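PDB 6LR3: macrophage migration inhibitory factor from Oncomelania hupensis, which belongs to the macrophage migration inhibitory factor family, small alpha/beta proteins that assemble as trimers. Local coordinates for residues P2-E12 with V37-I48. Numbering follows the deposited sequence.
Sequences PVITVNTNVAE and VMFVDLRSGANI. With SO4 (sulfate ion), chain N.
Arg-43 lies alongside Asn-7 on the same face of the sheet, its guanidinium also meeting Thr-5: NH1 gives a hydrogen bond to a lone pair of Asn-7 OD1 (2.9 Å), in the amide plane, although amide and guanidinium are turned 63° apart. The Thr-5 rotamer (chi1 -54°) puts OG1 beside the backbone N and turns methyl CG2 over the centre of the guanidinium, 3.3 Å from Arg-43 CZ. Asp-41 braces the same group through a salt bridge, NH2 to OD2. NH2 and NH1 also hold sulfate O1 and O3, and the Arg-43 residues of both neighbouring subunits bind this ion too, so its charge probably offsets theirs. Between the strands, the parallel backbones are laced from Phe-39 N–Pro-2 O (2.9 Å) to Thr-8 N–Arg-43 O. The opposite sheet face is tightly apolar: Leu-42 CD1 meets Val-6 CG1 at 3.9 Å, and bent Met-38 lays SD against Ile-4 CG1 (3.7 Å). Past Thr-8, Ala-46 N–Thr-8 O and Gly-45 N–Val-10 O still join the loops, but on the solvent side water links Glu-12 OE1 to Ser-44 OG. Helix 19-31 makes the beta-alpha-beta crossover and, with helix 70-88, covers Ile-4 and Val-6; strand 58-64 flanks strand 3-8, while strand 39-43 continues the sheet into the second subunit.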
ATOM      1  N   PRO B   2       3.869   8.430 -11.500  1.00 18.34           N
ATOM      2  CA  PRO B   2       2.811   7.498 -11.062  1.00 15.53           C
ATOM      3  C   PRO B   2       3.412   6.239 -10.443  1.00 13.82           C
ATOM      4  O   PRO B   2       4.574   5.970 -10.659  1.00 12.47           O
ATOM      5  CB  PRO B   2       1.973   7.105 -12.280  1.00 16.49           C
ATOM      6  CG  PRO B   2       2.247   8.193 -13.288  1.00 18.37           C
ATOM      7  CD  PRO B   2       3.684   8.564 -12.990  1.00 17.75           C
ATOM      8  N   VAL B   3       2.608   5.481  -9.711  1.00 13.04           N
ATOM      9  CA  VAL B   3       3.062   4.196  -9.134  1.00 13.13           C
ATOM     10  C   VAL B   3       2.030   3.147  -9.534  1.00 12.59           C
ATOM     11  O   VAL B   3       0.862   3.280  -9.160  1.00 14.01           O
ATOM     12  CB  VAL B   3       3.271   4.238  -7.614  1.00 12.86           C
ATOM     13  CG1 VAL B   3       3.722   2.884  -7.112  1.00 13.63           C
ATOM     14  CG2 VAL B   3       4.220   5.335  -7.189  1.00 13.57           C
ATOM     15  N   ILE B   4       2.473   2.103 -10.206  1.00 13.47           N
ATOM     16  CA  ILE B   4       1.649   0.906 -10.473  1.00 13.10           C
ATOM     17  C   ILE B   4       2.132  -0.185  -9.538  1.00 13.65           C
ATOM     18  O   ILE B   4       3.286  -0.575  -9.643  1.00 13.88           O
ATOM     19  CB  ILE B   4       1.773   0.431 -11.934  1.00 16.04           C
ATOM     20  CG1 ILE B   4       1.778   1.567 -12.959  1.00 16.67           C
ATOM     21  CG2 ILE B   4       0.659  -0.595 -12.209  1.00 15.56           C
ATOM     22  CD1 ILE B   4       0.599   2.509 -12.854  1.00 18.40           C
ATOM     23  N   THR B   5       1.273  -0.650  -8.664  1.00 13.04           N
ATOM     24  CA  THR B   5       1.578  -1.730  -7.702  1.00 12.99           C
ATOM     25  C   THR B   5       0.778  -2.946  -8.118  1.00 13.52           C
ATOM     26  O   THR B   5      -0.436  -2.833  -8.296  1.00 13.66           O
ATOM     27  CB  THR B   5       1.275  -1.293  -6.270  1.00 13.88           C
ATOM     28  OG1 THR B   5       1.991  -0.065  -6.034  1.00 14.75           O
ATOM     29  CG2 THR B   5       1.665  -2.368  -5.280  1.00 15.44           C
ATOM     30  N   VAL B   6       1.453  -4.060  -8.322  1.00 13.18           N
ATOM     31  CA  VAL B   6       0.798  -5.319  -8.743  1.00 12.85           C
ATOM     32  C   VAL B   6       1.001  -6.336  -7.625  1.00 12.60           C
ATOM     33  O   VAL B   6       2.149  -6.711  -7.381  1.00 14.12           O
ATOM     34  CB  VAL B   6       1.348  -5.818 -10.078  1.00 13.58           C
ATOM     35  CG1 VAL B   6       0.724  -7.126 -10.477  1.00 13.57           C
ATOM     36  CG2 VAL B   6       1.118  -4.785 -11.174  1.00 14.73           C
ATOM     37  N   ASN B   7      -0.087  -6.714  -6.960  1.00 11.58           N
ATOM     38  CA  ASN B   7      -0.067  -7.759  -5.907  1.00 12.15           C
ATOM     39  C   ASN B   7      -0.643  -9.029  -6.535  1.00 12.90           C
ATOM     40  O   ASN B   7      -1.827  -9.059  -6.862  1.00 13.41           O
ATOM     41  CB  ASN B   7      -0.881  -7.349  -4.685  1.00 13.02           C
ATOM     42  CG  ASN B   7      -0.423  -6.025  -4.130  1.00 14.33           C
ATOM     43  OD1 ASN B   7       0.635  -5.958  -3.481  1.00 14.68           O
ATOM     44  ND2 ASN B   7      -1.167  -4.953  -4.417  1.00 14.71           N
ATOM     45  N   THR B   8       0.178 -10.048  -6.734  1.00 13.07           N
ATOM     46  CA  THR B   8      -0.303 -11.297  -7.367  1.00 13.08           C
ATOM     47  C   THR B   8       0.292 -12.498  -6.658  1.00 13.59           C
ATOM     48  O   THR B   8       1.438 -12.438  -6.214  1.00 12.64           O
ATOM     49  CB  THR B   8       0.005 -11.304  -8.869  1.00 13.99           C
ATOM     50  OG1 THR B   8      -0.612 -12.486  -9.405  1.00 13.17           O
ATOM     51  CG2 THR B   8       1.507 -11.271  -9.161  1.00 13.26           C
ATOM     52  N   ASN B   9      -0.486 -13.573  -6.605  1.00 12.76           N
ATOM     53  CA  ASN B   9      -0.009 -14.879  -6.107  1.00 14.58           C
ATOM     54  C   ASN B   9       0.688 -15.637  -7.229  1.00 15.20           C
ATOM     55  O   ASN B   9       1.275 -16.672  -6.940  1.00 17.08           O
ATOM     56  CB  ASN B   9      -1.103 -15.702  -5.455  1.00 13.82           C
ATOM     57  CG  ASN B   9      -2.270 -15.970  -6.358  1.00 16.93           C
ATOM     58  OD1 ASN B   9      -2.345 -15.434  -7.461  1.00 17.32           O
ATOM     59  ND2 ASN B   9      -3.178 -16.836  -5.902  1.00 17.06           N
ATOM     60  N   VAL B  10       0.695 -15.117  -8.457  1.00 14.27           N
ATOM     61  CA  VAL B  10       1.464 -15.761  -9.543  1.00 14.61           C
ATOM     62  C   VAL B  10       2.945 -15.653  -9.190  1.00 16.77           C
ATOM     63  O   VAL B  10       3.422 -14.572  -8.793  1.00 15.54           O
ATOM     64  CB  VAL B  10       1.137 -15.145 -10.905  1.00 14.97           C
ATOM     65  CG1 VAL B  10       2.037 -15.713 -11.996  1.00 15.12           C
ATOM     66  CG2 VAL B  10      -0.330 -15.340 -11.235  1.00 15.30           C
ATOM     67  N   ALA B  11       3.669 -16.776  -9.323  1.00 18.36           N
ATOM     68  CA  ALA B  11       5.094 -16.851  -8.938  1.00 19.61           C
ATOM     69  C   ALA B  11       5.939 -16.034  -9.916  1.00 20.73           C
ATOM     70  O   ALA B  11       5.633 -16.039 -11.113  1.00 20.84           O
ATOM     71  CB  ALA B  11       5.508 -18.290  -8.864  1.00 20.59           C
ATOM     72  N   GLU B  12       6.998 -15.417  -9.412  1.00 22.33           N
ATOM     73  CA  GLU B  12       7.947 -14.588 -10.198  1.00 24.73           C
ATOM     74  C   GLU B  12       8.445 -15.407 -11.394  1.00 23.07           C
ATOM     75  O   GLU B  12       8.508 -14.859 -12.522  1.00 21.38           O
ATOM     76  CB  GLU B  12       9.115 -14.144  -9.316  1.00 31.55           C
ATOM     77  CG  GLU B  12       9.978 -13.055  -9.932  1.00 38.76           C
ATOM     78  CD  GLU B  12      11.087 -12.554  -9.026  1.00 49.72           C
ATOM     79  OE1 GLU B  12      11.027 -11.380  -8.550  1.00 52.69           O
ATOM     80  OE2 GLU B  12      11.997 -13.358  -8.785  1.00 60.45           O
ATOM     81  N   VAL B  37       9.272   9.082 -14.029  1.00 15.31           N
ATOM     82  CA  VAL B  37       8.636   9.071 -12.686  1.00 15.00           C
ATOM     83  C   VAL B  37       7.585   7.965 -12.614  1.00 15.25           C
ATOM     84  O   VAL B  37       6.780   7.990 -11.674  1.00 16.40           O
ATOM     85  CB  VAL B  37       8.081  10.451 -12.309  1.00 15.21           C
ATOM     86  CG1 VAL B  37       9.241  11.440 -12.125  1.00 15.57           C
ATOM     87  CG2 VAL B  37       7.025  10.947 -13.283  1.00 16.67           C
ATOM     88  N   MET B  38       7.603   7.002 -13.536  1.00 13.71           N
ATOM     89  CA  MET B  38       6.707   5.827 -13.489  1.00 15.13           C
ATOM     90  C   MET B  38       7.389   4.714 -12.681  1.00 14.28           C
ATOM     91  O   MET B  38       8.432   4.194 -13.114  1.00 14.51           O
ATOM     92  CB  MET B  38       6.400   5.317 -14.898  1.00 17.83           C
ATOM     93  CG  MET B  38       5.509   4.071 -14.933  1.00 20.94           C
ATOM     94  SD  MET B  38       3.826   4.393 -14.329  1.00 26.53           S
ATOM     95  CE  MET B  38       3.392   5.665 -15.514  1.00 27.26           C
ATOM     96  N   PHE B  39       6.803   4.334 -11.561  1.00 13.05           N
ATOM     97  CA  PHE B  39       7.244   3.156 -10.807  1.00 12.51           C
ATOM     98  C   PHE B  39       6.320   1.997 -11.110  1.00 13.24           C
ATOM     99  O   PHE B  39       5.078   2.181 -11.219  1.00 13.58           O
ATOM    100  CB  PHE B  39       7.172   3.400  -9.309  1.00 12.30           C
ATOM    101  CG  PHE B  39       8.074   4.460  -8.739  1.00 13.74           C
ATOM    102  CD1 PHE B  39       7.715   5.786  -8.791  1.00 13.35           C
ATOM    103  CD2 PHE B  39       9.228   4.108  -8.062  1.00 13.54           C
ATOM    104  CE1 PHE B  39       8.501   6.762  -8.188  1.00 14.28           C
ATOM    105  CE2 PHE B  39      10.012   5.069  -7.466  1.00 13.36           C
ATOM    106  CZ  PHE B  39       9.644   6.396  -7.511  1.00 12.70           C
ATOM    107  N   VAL B  40       6.891   0.802 -11.188  1.00 13.38           N
ATOM    108  CA  VAL B  40       6.113  -0.449 -11.176  1.00 14.05           C
ATOM    109  C   VAL B  40       6.700  -1.319 -10.079  1.00 13.88           C
ATOM    110  O   VAL B  40       7.865  -1.721 -10.185  1.00 15.42           O
ATOM    111  CB  VAL B  40       6.080  -1.176 -12.536  1.00 14.15           C
ATOM    112  CG1 VAL B  40       5.235  -2.429 -12.410  1.00 15.21           C
ATOM    113  CG2 VAL B  40       5.537  -0.282 -13.626  1.00 15.45           C
ATOM    114  N   ASP B  41       5.896  -1.524  -9.051  1.00 13.95           N
ATOM    115  CA  ASP B  41       6.242  -2.295  -7.840  1.00 13.49           C
ATOM    116  C   ASP B  41       5.511  -3.630  -7.958  1.00 14.00           C
ATOM    117  O   ASP B  41       4.286  -3.666  -7.775  1.00 14.40           O
ATOM    118  CB  ASP B  41       5.886  -1.460  -6.619  1.00 14.71           C
ATOM    119  CG  ASP B  41       6.293  -2.077  -5.293  1.00 14.92           C
ATOM    120  OD1 ASP B  41       6.762  -3.202  -5.320  1.00 16.54           O
ATOM    121  OD2 ASP B  41       6.063  -1.386  -4.266  1.00 17.07           O
ATOM    122  N   LEU B  42       6.234  -4.669  -8.335  1.00 13.96           N
ATOM    123  CA  LEU B  42       5.663  -6.014  -8.550  1.00 12.59           C
ATOM    124  C   LEU B  42       5.852  -6.861  -7.300  1.00 13.87           C
ATOM    125  O   LEU B  42       6.974  -7.134  -6.927  1.00 13.67           O
ATOM    126  CB  LEU B  42       6.331  -6.667  -9.758  1.00 14.72           C
ATOM    127  CG  LEU B  42       5.909  -8.106 -10.037  1.00 15.04           C
ATOM    128  CD1 LEU B  42       4.420  -8.240 -10.245  1.00 15.71           C
ATOM    129  CD2 LEU B  42       6.670  -8.639 -11.227  1.00 16.09           C
ATOM    130  N   ARG B  43       4.749  -7.224  -6.680  1.00 14.45           N
ATOM    131  CA  ARG B  43       4.730  -8.195  -5.564  1.00 15.43           C
ATOM    132  C   ARG B  43       4.225  -9.513  -6.146  1.00 15.76           C
ATOM    133  O   ARG B  43       3.018  -9.744  -6.197  1.00 17.14           O
ATOM    134  CB  ARG B  43       3.845  -7.730  -4.411  1.00 16.40           C
ATOM    135  CG  ARG B  43       4.367  -6.498  -3.689  1.00 17.43           C
ATOM    136  CD  ARG B  43       3.999  -5.223  -4.414  1.00 18.69           C
ATOM    137  NE  ARG B  43       4.362  -4.017  -3.693  1.00 19.92           N
ATOM    138  CZ  ARG B  43       3.616  -3.422  -2.772  1.00 17.69           C
ATOM    139  NH1 ARG B  43       2.419  -3.904  -2.427  1.00 17.00           N
ATOM    140  NH2 ARG B  43       4.049  -2.281  -2.240  1.00 18.20           N
ATOM    141  N   SER B  44       5.153 -10.321  -6.617  1.00 17.38           N
ATOM    142  CA  SER B  44       4.802 -11.656  -7.164  1.00 16.63           C
ATOM    143  C   SER B  44       5.022 -12.701  -6.066  1.00 16.80           C
ATOM    144  O   SER B  44       5.734 -12.408  -5.070  1.00 15.94           O
ATOM    145  CB  SER B  44       5.599 -11.931  -8.402  1.00 19.09           C
ATOM    146  OG  SER B  44       6.950 -11.978  -8.077  1.00 20.93           O
ATOM    147  N   GLY B  45       4.372 -13.838  -6.220  1.00 16.66           N
ATOM    148  CA  GLY B  45       4.389 -14.911  -5.213  1.00 17.48           C
ATOM    149  C   GLY B  45       3.862 -14.385  -3.895  1.00 17.51           C
ATOM    150  O   GLY B  45       4.227 -14.935  -2.833  1.00 17.36           O
ATOM    151  N   ALA B  46       3.018 -13.368  -3.935  1.00 15.10           N
ATOM    152  CA  ALA B  46       2.444 -12.742  -2.735  1.00 16.80           C
ATOM    153  C   ALA B  46       1.457 -13.708  -2.098  1.00 15.90           C
ATOM    154  O   ALA B  46       0.816 -14.498  -2.823  1.00 17.03           O
ATOM    155  CB  ALA B  46       1.834 -11.416  -3.050  1.00 17.15           C
ATOM    156  N   ASN B  47       1.329 -13.629  -0.777  1.00 15.44           N
ATOM    157  CA  ASN B  47       0.323 -14.442  -0.058  1.00 15.72           C
ATOM    158  C   ASN B  47      -1.008 -13.706  -0.101  1.00 15.42           C
ATOM    159  O   ASN B  47      -1.463 -13.186   0.927  1.00 15.38           O
ATOM    160  CB  ASN B  47       0.758 -14.770   1.355  1.00 17.08           C
ATOM    161  CG  ASN B  47      -0.180 -15.794   1.935  1.00 17.76           C
ATOM    162  OD1 ASN B  47      -1.123 -16.244   1.265  1.00 19.10           O
ATOM    163  ND2 ASN B  47       0.044 -16.132   3.191  1.00 21.51           N
ATOM    164  N   ILE B  48      -1.582 -13.635  -1.291  1.00 14.19           N
ATOM    165  CA  ILE B  48      -2.863 -12.955  -1.528  1.00 15.45           C
ATOM    166  C   ILE B  48      -3.848 -14.004  -2.032  1.00 16.86           C
ATOM    167  O   ILE B  48      -3.537 -14.749  -2.980  1.00 17.50           O
ATOM    168  CB  ILE B  48      -2.705 -11.745  -2.466  1.00 13.77           C
ATOM    169  CG1 ILE B  48      -4.037 -11.024  -2.625  1.00 15.47           C
ATOM    170  CG2 ILE B  48      -2.093 -12.110  -3.828  1.00 15.02           C
ATOM    171  CD1 ILE B  48      -3.857  -9.656  -3.281  1.00 16.07           C
TER
HETATM  172  S   SO4 N 201       1.137  -1.424   0.118  1.00 18.97           S
HETATM  173  O1  SO4 N 201       2.433  -0.984  -0.408  1.00 18.39           O
HETATM  174  O2  SO4 N 201       1.306  -1.973   1.470  1.00 18.98           O
HETATM  175  O3  SO4 N 201       0.650  -2.507  -0.735  1.00 19.75           O
HETATM  176  O4  SO4 N 201       0.201  -0.355   0.098  1.00 20.20           O
HETATM  177  O   HOH W   1       4.092   0.624  -4.391  1.00 22.49           O
HETATM  178  O   HOH W   2      -2.911 -17.324  -2.749  1.00 27.72           O
HETATM  179  O   HOH W   3       8.826  -9.886  -8.187  1.00 28.57           O